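Side-chain contacts in homoserine kinase (Listeria monocytogenes, PDB 3HUL), which probably catalyses the ATP-dependent phosphorylation of L-homoserine to O-phospho-L-homoserine, a late step of threonine biosynthesis, as a member of the GHMP kinase family: residues 88-93 / 124-129; 99-102 / 107-110; 133-138 / 196-201. All coordinates share one frame; numbering follows the deposited sequence.

Contact 1 (88-93 / 124-129); sequences SSSAAV and PDNVAP. With SO4 (sulfate ion), chain C.
S90, at the helix end of the predicted ATP-binding loop, faces N126 and V127 where the glycine- and serine-rich sequence runs into the first turn of helix 88-103. The CA atoms of S90 and V127 are 5.7 Å apart, close enough for the short serine side chain to bridge the gap. Its CB lies 3.4 Å from N126 CB and 3.7 Å from V127 CG1. The hydroxyl also lies against carbon: S90 OG is 3.2 Å from N126 CB, a close approach, and no hydrogen bond joins the two segments. The S90 torsion, chi1 110°, is well away from a staggered value, so the exact place of the hydroxyl deserves some caution.

N126 offers its CB rather than its amide. With CG anti to the carbonyl carbon (chi1 -66°), the amide is turned away from S90, and ND2 is hydrogen-bonded to T10 OG1 on strand 3-12; this polar grip lies outside the serine contact. V127 supplies one methyl, CG1, and its side chain also packs on A117 of helix 110-121.

The GLGSSSA sequence, residues 85-91, is the GHMP kinase signature and includes S90; here it holds a sulfate ion, probably from the crystallisation liquor. S88 N donates to sulfate O4 at 2.8 Å, with an N-H...O angle of 147°, while G85 N and G87 N bind the same ion. This use of backbone amides at a helix N-terminus is consistent with a site for a nucleotide phosphate; the helix end would probably add favourable electrostatics. S89 CB reaches sulfate O3 at 3.4 Å, on the ligand side of the turn, whereas S90 turns its CB toward N126 and V127.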
ATOM      1  N   SER A  88     -12.350  -4.371  26.742  1.00 28.39           N
ATOM      2  CA  SER A  88     -11.964  -4.172  28.132  1.00 30.46           C
ATOM      3  C   SER A  88     -11.271  -5.415  28.656  1.00 30.82           C
ATOM      4  O   SER A  88     -10.162  -5.369  29.212  1.00 30.99           O
ATOM      5  CB  SER A  88     -13.218  -3.913  28.989  1.00 31.24           C
ATOM      6  OG  SER A  88     -12.839  -3.517  30.298  1.00 34.98           O
ATOM      7  N   SER A  89     -11.942  -6.543  28.480  1.00 31.18           N
ATOM      8  CA  SER A  89     -11.375  -7.808  28.882  1.00 31.18           C
ATOM      9  C   SER A  89     -10.001  -8.022  28.229  1.00 29.87           C
ATOM     10  O   SER A  89      -9.020  -8.433  28.883  1.00 29.43           O
ATOM     11  CB  SER A  89     -12.346  -8.919  28.516  1.00 31.45           C
ATOM     12  OG  SER A  89     -11.693 -10.178  28.558  1.00 37.18           O
ATOM     13  N   SER A  90      -9.913  -7.729  26.940  1.00 28.83           N
ATOM     14  CA  SER A  90      -8.682  -8.046  26.218  1.00 28.03           C
ATOM     15  C   SER A  90      -7.562  -7.083  26.609  1.00 26.67           C
ATOM     16  O   SER A  90      -6.401  -7.464  26.622  1.00 26.09           O
ATOM     17  CB  SER A  90      -8.920  -8.057  24.699  1.00 28.53           C
ATOM     18  OG  SER A  90      -8.288  -6.939  24.055  1.00 31.32           O
ATOM     19  N   ALA A  91      -7.912  -5.841  26.934  1.00 25.65           N
ATOM     20  CA  ALA A  91      -6.913  -4.882  27.414  1.00 25.92           C
ATOM     21  C   ALA A  91      -6.290  -5.324  28.758  1.00 26.41           C
ATOM     22  O   ALA A  91      -5.060  -5.140  28.971  1.00 25.98           O
ATOM     23  CB  ALA A  91      -7.493  -3.476  27.531  1.00 25.18           C
ATOM     24  N   ALA A  92      -7.118  -5.932  29.623  1.00 25.38           N
ATOM     25  CA  ALA A  92      -6.654  -6.413  30.926  1.00 26.22           C
ATOM     26  C   ALA A  92      -5.687  -7.581  30.760  1.00 26.32           C
ATOM     27  O   ALA A  92      -4.631  -7.614  31.412  1.00 27.78           O
ATOM     28  CB  ALA A  92      -7.858  -6.756  31.886  1.00 25.80           C
ATOM     29  N   VAL A  93      -6.007  -8.510  29.860  1.00 25.80           N
ATOM     30  CA  VAL A  93      -5.127  -9.631  29.560  1.00 25.59           C
ATOM     31  C   VAL A  93      -3.766  -9.136  29.016  1.00 26.07           C
ATOM     32  O   VAL A  93      -2.706  -9.512  29.512  1.00 25.97           O
ATOM     33  CB  VAL A  93      -5.773 -10.608  28.547  1.00 26.43           C
ATOM     34  CG1 VAL A  93      -4.721 -11.592  28.015  1.00 25.87           C
ATOM     35  CG2 VAL A  93      -6.999 -11.353  29.169  1.00 25.57           C
ATOM     36  N   PRO A 124      -7.887 -13.673  18.064  1.00 29.62           N
ATOM     37  CA  PRO A 124      -6.809 -12.712  18.017  1.00 28.99           C
ATOM     38  C   PRO A 124      -7.240 -11.253  17.805  1.00 28.42           C
ATOM     39  O   PRO A 124      -6.394 -10.370  17.892  1.00 28.98           O
ATOM     40  CB  PRO A 124      -5.982 -13.203  16.824  1.00 28.92           C
ATOM     41  CG  PRO A 124      -6.952 -13.914  15.928  1.00 28.41           C
ATOM     42  CD  PRO A 124      -8.215 -14.180  16.715  1.00 29.35           C
ATOM     43  N   ASP A 125      -8.526 -10.996  17.564  1.00 27.58           N
ATOM     44  CA  ASP A 125      -8.930  -9.724  16.946  1.00 26.82           C
ATOM     45  C   ASP A 125      -9.169  -8.529  17.873  1.00 26.71           C
ATOM     46  O   ASP A 125      -9.282  -7.395  17.396  1.00 27.02           O
ATOM     47  CB  ASP A 125     -10.033  -9.911  15.888  1.00 26.92           C
ATOM     48  CG  ASP A 125     -11.269 -10.667  16.411  1.00 27.93           C
ATOM     49  OD1 ASP A 125     -11.149 -11.590  17.250  1.00 27.31           O
ATOM     50  OD2 ASP A 125     -12.381 -10.343  15.940  1.00 30.67           O
ATOM     51  N   ASN A 126      -9.240  -8.765  19.186  1.00 25.69           N
ATOM     52  CA  ASN A 126      -9.024  -7.675  20.138  1.00 25.37           C
ATOM     53  C   ASN A 126      -7.550  -7.537  20.478  1.00 25.03           C
ATOM     54  O   ASN A 126      -7.014  -6.430  20.383  1.00 24.64           O
ATOM     55  CB  ASN A 126      -9.841  -7.818  21.420  1.00 24.85           C
ATOM     56  CG  ASN A 126     -11.334  -7.710  21.176  1.00 27.10           C
ATOM     57  OD1 ASN A 126     -12.011  -8.732  21.097  1.00 28.77           O
ATOM     58  ND2 ASN A 126     -11.857  -6.471  21.046  1.00 23.91           N
ATOM     59  N   VAL A 127      -6.911  -8.655  20.861  1.00 24.75           N
ATOM     60  CA  VAL A 127      -5.559  -8.633  21.430  1.00 24.35           C
ATOM     61  C   VAL A 127      -4.428  -8.221  20.481  1.00 23.93           C
ATOM     62  O   VAL A 127      -3.481  -7.561  20.899  1.00 24.07           O
ATOM     63  CB  VAL A 127      -5.186  -9.963  22.198  1.00 25.11           C
ATOM     64  CG1 VAL A 127      -6.100 -10.165  23.426  1.00 25.38           C
ATOM     65  CG2 VAL A 127      -5.184 -11.193  21.283  1.00 21.80           C
ATOM     66  N   ALA A 128      -4.510  -8.595  19.210  1.00 23.18           N
ATOM     67  CA  ALA A 128      -3.452  -8.212  18.288  1.00 22.15           C
ATOM     68  C   ALA A 128      -3.416  -6.667  18.118  1.00 21.99           C
ATOM     69  O   ALA A 128      -2.371  -6.059  18.317  1.00 21.77           O
ATOM     70  CB  ALA A 128      -3.600  -8.949  16.930  1.00 22.50           C
ATOM     71  N   PRO A 129      -4.564  -6.027  17.799  1.00 21.16           N
ATOM     72  CA  PRO A 129      -4.513  -4.551  17.764  1.00 21.30           C
ATOM     73  C   PRO A 129      -4.210  -3.904  19.142  1.00 22.26           C
ATOM     74  O   PRO A 129      -3.621  -2.824  19.179  1.00 23.41           O
ATOM     75  CB  PRO A 129      -5.900  -4.136  17.222  1.00 20.83           C
ATOM     76  CG  PRO A 129      -6.739  -5.333  17.252  1.00 20.09           C
ATOM     77  CD  PRO A 129      -5.873  -6.560  17.368  1.00 20.76           C
TER
HETATM   78  S   SO4 C 297     -15.432  -6.556  25.990  1.00 36.47           S
HETATM   79  O1  SO4 C 297     -14.951  -6.553  24.596  1.00 38.37           O
HETATM   80  O2  SO4 C 297     -16.882  -6.637  25.895  1.00 37.08           O
HETATM   81  O3  SO4 C 297     -14.929  -7.710  26.750  1.00 37.18           O
HETATM   82  O4  SO4 C 297     -15.015  -5.356  26.676  1.00 34.81           O

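Contact 2 (99-102 / 107-110); sequences LANT and NLSK
N101 reaches from the last part of helix 88-103 to the backbone of L108, in the loop that leads to helix 110-121. The tight part of the contact centres on one atom, N101 OD1. It accepts a hydrogen bond from L108 N at 2.7 Å, and an N-H...O angle of 166° shows the bond to be nearly straight. The donor stands 23° out of the carbonyl plane, so the approach is somewhat tilted. N101 CG is fully extended from the helix, anti to the backbone N (chi1 180°), which carries the carbonyl across the gap although the CA atoms of N101 and N107 remain 6.1 Å apart.

A second amide comes near the same oxygen: N107 N is 2.9 Å from N101 OD1. Its angle is too poor for a hydrogen bond, so the evidence supports one bond here and not a bifurcated pair. The leucine side chain lies alongside the acceptor, with L108 CB at 3.5 Å and L108 CD1 at 3.9 Å from N101 OD1. Further out, L108 packs on L65, K113 and I116, which places it between helices 57-65 and 110-121.

The looser side belongs to N107. Its CB points away from the helix; N107 CB is 5.0 Å from N101 OD1, its side chain's nearest approach to 99-102. The residue is partly exposed, though it also packs on F289 of the second subunit. N107 has left-handed helical backbone angles, phi and psi both positive, which reverse the helical sense before L108. S109 then stands at the N-cap, its OG bonded to E112 N. The asparagine side chain holding the connecting backbone and the serine N-cap are features of the short connection between helices 88-103 and 110-121, a helix-loop-helix in the GHMP kinase N-terminal domain.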
ATOM      1  N   LEU A  99       2.790  -6.598  32.421  1.00 32.19           N
ATOM      2  CA  LEU A  99       3.250  -6.660  33.814  1.00 33.17           C
ATOM      3  C   LEU A  99       4.292  -7.773  34.030  1.00 33.22           C
ATOM      4  O   LEU A  99       5.396  -7.511  34.505  1.00 33.57           O
ATOM      5  CB  LEU A  99       2.061  -6.815  34.764  1.00 33.11           C
ATOM      6  CG  LEU A  99       2.298  -6.660  36.262  1.00 34.02           C
ATOM      7  CD1 LEU A  99       2.574  -5.214  36.640  1.00 32.34           C
ATOM      8  CD2 LEU A  99       1.066  -7.182  37.001  1.00 33.71           C
ATOM      9  N   ALA A 100       3.955  -8.994  33.635  1.00 33.20           N
ATOM     10  CA  ALA A 100       4.827 -10.130  33.847  1.00 33.42           C
ATOM     11  C   ALA A 100       6.113  -9.978  33.052  1.00 34.08           C
ATOM     12  O   ALA A 100       7.222 -10.292  33.541  1.00 33.82           O
ATOM     13  CB  ALA A 100       4.121 -11.419  33.446  1.00 33.12           C
ATOM     14  N   ASN A 101       5.951  -9.552  31.798  1.00 33.48           N
ATOM     15  CA  ASN A 101       7.069  -9.373  30.916  1.00 32.93           C
ATOM     16  C   ASN A 101       8.039  -8.359  31.495  1.00 33.67           C
ATOM     17  O   ASN A 101       9.256  -8.523  31.384  1.00 32.65           O
ATOM     18  CB  ASN A 101       6.613  -8.909  29.530  1.00 32.93           C
ATOM     19  CG  ASN A 101       7.779  -8.705  28.585  1.00 29.92           C
ATOM     20  OD1 ASN A 101       8.462  -9.654  28.206  1.00 25.84           O
ATOM     21  ND2 ASN A 101       8.029  -7.454  28.225  1.00 28.08           N
ATOM     22  N   THR A 102       7.510  -7.308  32.108  1.00 34.44           N
ATOM     23  CA  THR A 102       8.418  -6.325  32.680  1.00 36.63           C
ATOM     24  C   THR A 102       8.994  -6.788  34.041  1.00 36.85           C
ATOM     25  O   THR A 102      10.215  -6.872  34.186  1.00 37.45           O
ATOM     26  CB  THR A 102       7.834  -4.887  32.669  1.00 36.65           C
ATOM     27  OG1 THR A 102       7.628  -4.500  31.303  1.00 38.86           O
ATOM     28  CG2 THR A 102       8.803  -3.891  33.269  1.00 36.60           C
ATOM     29  N   ASN A 107      11.301 -10.306  28.346  1.00 35.77           N
ATOM     30  CA  ASN A 107      11.719  -9.768  27.065  1.00 35.64           C
ATOM     31  C   ASN A 107      11.004 -10.482  25.888  1.00 35.05           C
ATOM     32  O   ASN A 107      11.612 -10.857  24.890  1.00 34.57           O
ATOM     33  CB  ASN A 107      13.264  -9.817  26.956  1.00 36.54           C
ATOM     34  CG  ASN A 107      13.797  -9.081  25.730  1.00 36.70           C
ATOM     35  OD1 ASN A 107      13.148  -8.172  25.204  1.00 39.47           O
ATOM     36  ND2 ASN A 107      14.974  -9.478  25.265  1.00 38.60           N
ATOM     37  N   LEU A 108       9.701 -10.685  26.028  1.00 34.58           N
ATOM     38  CA  LEU A 108       8.902 -11.251  24.941  1.00 34.52           C
ATOM     39  C   LEU A 108       8.814 -10.275  23.785  1.00 34.35           C
ATOM     40  O   LEU A 108       8.769  -9.068  23.994  1.00 34.61           O
ATOM     41  CB  LEU A 108       7.497 -11.579  25.436  1.00 34.40           C
ATOM     42  CG  LEU A 108       7.465 -12.612  26.563  1.00 33.61           C
ATOM     43  CD1 LEU A 108       6.111 -12.607  27.238  1.00 33.56           C
ATOM     44  CD2 LEU A 108       7.806 -13.959  26.027  1.00 32.79           C
ATOM     45  N   SER A 109       8.853 -10.798  22.570  1.00 34.67           N
ATOM     46  CA  SER A 109       8.568 -10.006  21.385  1.00 34.97           C
ATOM     47  C   SER A 109       7.061  -9.692  21.298  1.00 35.32           C
ATOM     48  O   SER A 109       6.221 -10.397  21.901  1.00 33.98           O
ATOM     49  CB  SER A 109       8.990 -10.795  20.152  1.00 34.83           C
ATOM     50  OG  SER A 109       8.210 -11.967  20.063  1.00 36.24           O
ATOM     51  N   LYS A 110       6.733  -8.633  20.551  1.00 35.77           N
ATOM     52  CA  LYS A 110       5.350  -8.290  20.219  1.00 36.67           C
ATOM     53  C   LYS A 110       4.617  -9.516  19.663  1.00 36.26           C
ATOM     54  O   LYS A 110       3.503  -9.818  20.061  1.00 35.27           O
ATOM     55  CB  LYS A 110       5.320  -7.126  19.225  1.00 36.92           C
ATOM     56  CG  LYS A 110       5.392  -5.749  19.882  1.00 39.93           C
ATOM     57  CD  LYS A 110       5.996  -4.654  18.963  1.00 45.05           C
ATOM     58  CE  LYS A 110       5.571  -4.786  17.480  1.00 46.68           C
ATOM     59  NZ  LYS A 110       6.391  -5.776  16.683  1.00 48.85           N
TER

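Contact 3 (133-138 / 196-201); sequences GNWVVG and AAILRN. With SO4 (sulfate ion), chain D.
W135 on strand 135-141 and I198 near the end of helix 181-198 keep their CA atoms 10.6 Å apart, so the two backbones do not meet and side chains alone span the gap. The contact thus joins the mixed sheet to a helix end that belongs to the GHMP kinase C-terminal domain.

W135 and I198 approach from opposite directions. The indole extends toward the helix with CG anti to the backbone N (chi1 168°), presenting its six-membered ring. I198 CD1 lies over one face of that ring, 4.1 Å from its centroid and 28° off the ring normal, a CH-pi contact displaced toward the rim. The other isoleucine branch, I198 CG2, touches the ring at W135 CZ3, 3.5 Å away. L199 adds an oblique contact, with CD1 4.1 Å from W135 CH2. Elsewhere on the indole, F152 makes an edge-to-face contact. Across the two segments the contact is apolar, with no hydrogen bond; the packing probably helps to set the tilt of the indole.

Beyond L199 the helix closes in a Schellman motif at N201, with N201 N bonded to I198 O at 2.9 Å. L199 also packs on L199 of the third subunit. On the side away from W135, R200 NH1 is bonded to R149 O of that subunit and, like NH2, to a sulfate probably from the crystallisation liquor: NH1 to O3 and NH2 to O4 are both 2.8 Å.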
ATOM      1  N   GLY A 133      -1.368  -1.993  17.750  1.00 22.59           N
ATOM      2  CA  GLY A 133      -1.918  -0.696  17.437  1.00 21.97           C
ATOM      3  C   GLY A 133      -2.584  -0.748  16.069  1.00 21.25           C
ATOM      4  O   GLY A 133      -2.366  -1.663  15.279  1.00 20.14           O
ATOM      5  N   ASN A 134      -3.402   0.259  15.819  1.00 20.79           N
ATOM      6  CA  ASN A 134      -4.046   0.449  14.543  1.00 21.29           C
ATOM      7  C   ASN A 134      -4.974  -0.703  14.143  1.00 20.57           C
ATOM      8  O   ASN A 134      -5.708  -1.233  14.973  1.00 21.30           O
ATOM      9  CB  ASN A 134      -2.982   0.752  13.472  1.00 21.17           C
ATOM     10  CG  ASN A 134      -3.386   1.891  12.598  1.00 22.76           C
ATOM     11  OD1 ASN A 134      -4.501   1.903  12.065  1.00 24.09           O
ATOM     12  ND2 ASN A 134      -2.505   2.872  12.457  1.00 23.18           N
ATOM     13  N   TRP A 135      -4.919  -1.096  12.877  1.00 20.07           N
ATOM     14  CA  TRP A 135      -5.856  -2.079  12.310  1.00 18.88           C
ATOM     15  C   TRP A 135      -5.073  -3.359  12.033  1.00 19.07           C
ATOM     16  O   TRP A 135      -4.020  -3.319  11.365  1.00 19.62           O
ATOM     17  CB  TRP A 135      -6.547  -1.505  11.059  1.00 18.32           C
ATOM     18  CG  TRP A 135      -7.301  -2.498  10.221  1.00 17.92           C
ATOM     19  CD1 TRP A 135      -8.114  -3.504  10.660  1.00 18.61           C
ATOM     20  CD2 TRP A 135      -7.305  -2.576   8.792  1.00 16.17           C
ATOM     21  NE1 TRP A 135      -8.615  -4.206   9.596  1.00 17.98           N
ATOM     22  CE2 TRP A 135      -8.132  -3.662   8.436  1.00 17.35           C
ATOM     23  CE3 TRP A 135      -6.717  -1.809   7.778  1.00 18.52           C
ATOM     24  CZ2 TRP A 135      -8.391  -4.012   7.096  1.00 17.16           C
ATOM     25  CZ3 TRP A 135      -6.944  -2.168   6.445  1.00 17.85           C
ATOM     26  CH2 TRP A 135      -7.772  -3.273   6.119  1.00 17.54           C
ATOM     27  N   VAL A 136      -5.547  -4.468  12.603  1.00 17.76           N
ATOM     28  CA  VAL A 136      -4.902  -5.773  12.395  1.00 18.90           C
ATOM     29  C   VAL A 136      -5.856  -6.748  11.739  1.00 18.24           C
ATOM     30  O   VAL A 136      -6.999  -6.887  12.180  1.00 17.99           O
ATOM     31  CB  VAL A 136      -4.358  -6.394  13.703  1.00 19.07           C
ATOM     32  CG1 VAL A 136      -3.502  -7.716  13.392  1.00 19.14           C
ATOM     33  CG2 VAL A 136      -3.511  -5.384  14.416  1.00 20.75           C
ATOM     34  N   VAL A 137      -5.394  -7.369  10.654  1.00 18.36           N
ATOM     35  CA  VAL A 137      -6.093  -8.496  10.044  1.00 18.20           C
ATOM     36  C   VAL A 137      -5.365  -9.756  10.501  1.00 19.73           C
ATOM     37  O   VAL A 137      -4.151  -9.900  10.294  1.00 19.52           O
ATOM     38  CB  VAL A 137      -6.097  -8.415   8.498  1.00 17.51           C
ATOM     39  CG1 VAL A 137      -6.722  -9.684   7.857  1.00 14.21           C
ATOM     40  CG2 VAL A 137      -6.780  -7.163   8.023  1.00 17.92           C
ATOM     41  N   GLY A 138      -6.107 -10.675  11.107  1.00 20.80           N
ATOM     42  CA  GLY A 138      -5.507 -11.804  11.796  1.00 21.66           C
ATOM     43  C   GLY A 138      -6.154 -13.124  11.490  1.00 23.44           C
ATOM     44  O   GLY A 138      -7.290 -13.197  10.998  1.00 23.01           O
ATOM     45  N   ALA A 196      -9.821  -5.156   0.937  1.00 17.53           N
ATOM     46  CA  ALA A 196      -9.298  -4.568  -0.292  1.00 17.74           C
ATOM     47  C   ALA A 196      -9.755  -3.102  -0.488  1.00 17.92           C
ATOM     48  O   ALA A 196      -8.991  -2.260  -0.963  1.00 18.07           O
ATOM     49  CB  ALA A 196      -9.706  -5.404  -1.479  1.00 17.39           C
ATOM     50  N   ALA A 197     -10.988  -2.794  -0.107  1.00 17.58           N
ATOM     51  CA  ALA A 197     -11.529  -1.444  -0.314  1.00 17.84           C
ATOM     52  C   ALA A 197     -10.894  -0.438   0.609  1.00 18.12           C
ATOM     53  O   ALA A 197     -10.665   0.723   0.213  1.00 18.52           O
ATOM     54  CB  ALA A 197     -13.101  -1.435  -0.178  1.00 17.59           C
ATOM     55  N   ILE A 198     -10.608  -0.869   1.840  1.00 18.97           N
ATOM     56  CA  ILE A 198      -9.996  -0.000   2.814  1.00 19.60           C
ATOM     57  C   ILE A 198      -8.676   0.441   2.267  1.00 20.82           C
ATOM     58  O   ILE A 198      -8.307   1.621   2.399  1.00 20.01           O
ATOM     59  CB  ILE A 198      -9.833  -0.649   4.236  1.00 20.16           C
ATOM     60  CG1 ILE A 198     -11.208  -0.829   4.891  1.00 20.86           C
ATOM     61  CG2 ILE A 198      -8.986   0.294   5.132  1.00 19.96           C
ATOM     62  CD1 ILE A 198     -11.279  -1.818   6.051  1.00 22.03           C
ATOM     63  N   LEU A 199      -7.978  -0.489   1.604  1.00 21.60           N
ATOM     64  CA  LEU A 199      -6.646  -0.184   1.067  1.00 22.32           C
ATOM     65  C   LEU A 199      -6.656   0.646  -0.244  1.00 22.87           C
ATOM     66  O   LEU A 199      -5.604   1.133  -0.669  1.00 23.23           O
ATOM     67  CB  LEU A 199      -5.747  -1.460   1.038  1.00 22.58           C
ATOM     68  CG  LEU A 199      -5.371  -1.823   2.513  1.00 25.06           C
ATOM     69  CD1 LEU A 199      -5.367  -3.295   2.825  1.00 26.22           C
ATOM     70  CD2 LEU A 199      -4.000  -1.225   2.851  1.00 27.69           C
ATOM     71  N   ARG A 200      -7.838   0.873  -0.838  1.00 22.80           N
ATOM     72  CA  ARG A 200      -7.983   1.890  -1.887  1.00 23.04           C
ATOM     73  C   ARG A 200      -8.432   3.234  -1.295  1.00 23.03           C
ATOM     74  O   ARG A 200      -8.727   4.165  -2.037  1.00 22.32           O
ATOM     75  CB  ARG A 200      -9.046   1.474  -2.931  1.00 23.25           C
ATOM     76  CG  ARG A 200      -8.736   0.251  -3.782  1.00 22.79           C
ATOM     77  CD  ARG A 200      -7.744   0.508  -4.916  1.00 23.40           C
ATOM     78  NE  ARG A 200      -8.041   1.680  -5.733  1.00 21.17           N
ATOM     79  CZ  ARG A 200      -8.488   1.659  -6.983  1.00 22.11           C
ATOM     80  NH1 ARG A 200      -8.713   0.485  -7.611  1.00 20.78           N
ATOM     81  NH2 ARG A 200      -8.711   2.828  -7.609  1.00 20.22           N
ATOM     82  N   ASN A 201      -8.551   3.297   0.033  1.00 23.17           N
ATOM     83  CA  ASN A 201      -9.191   4.441   0.731  1.00 23.27           C
ATOM     84  C   ASN A 201     -10.689   4.577   0.360  1.00 22.94           C
ATOM     85  O   ASN A 201     -11.247   5.675   0.452  1.00 22.46           O
ATOM     86  CB  ASN A 201      -8.450   5.747   0.435  1.00 22.82           C
ATOM     87  CG  ASN A 201      -8.592   6.813   1.560  1.00 26.20           C
ATOM     88  OD1 ASN A 201      -8.735   8.026   1.294  1.00 26.31           O
ATOM     89  ND2 ASN A 201      -8.534   6.373   2.788  1.00 27.06           N
TER
HETATM   90  S   SO4 D 298      -9.069   1.494 -11.207  1.00 66.95           S
HETATM   91  O1  SO4 D 298      -8.080   1.617 -12.280  1.00 66.72           O
HETATM   92  O2  SO4 D 298     -10.433   1.339 -11.720  1.00 66.43           O
HETATM   93  O3  SO4 D 298      -8.785   0.327 -10.382  1.00 66.84           O
HETATM   94  O4  SO4 D 298      -8.976   2.706 -10.400  1.00 67.03           O

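How the contacts relate
Contacts 1 and 2 share helix 88-103: its first turns serve contact 1 and its far end contact 2, with centres 15 Å apart and nearest atoms about 7 Å apart. Contact 2 falls along the chain between the two segments of contact 1, all four segments belonging to the GHMP kinase N-terminal domain. Contact 3 follows both. It touches contact 1, their centres 18 Å apart, where helix 127-132 leads into strand 135-141, with P129 CA 3.6 Å from V136 CG2; its centre is 26 Å from that of contact 2. Contact 1 lies at the predicted ATP site and contact 3 at the sheet's link to helix 181-198; contacts 2 and 3 each also meet other subunits.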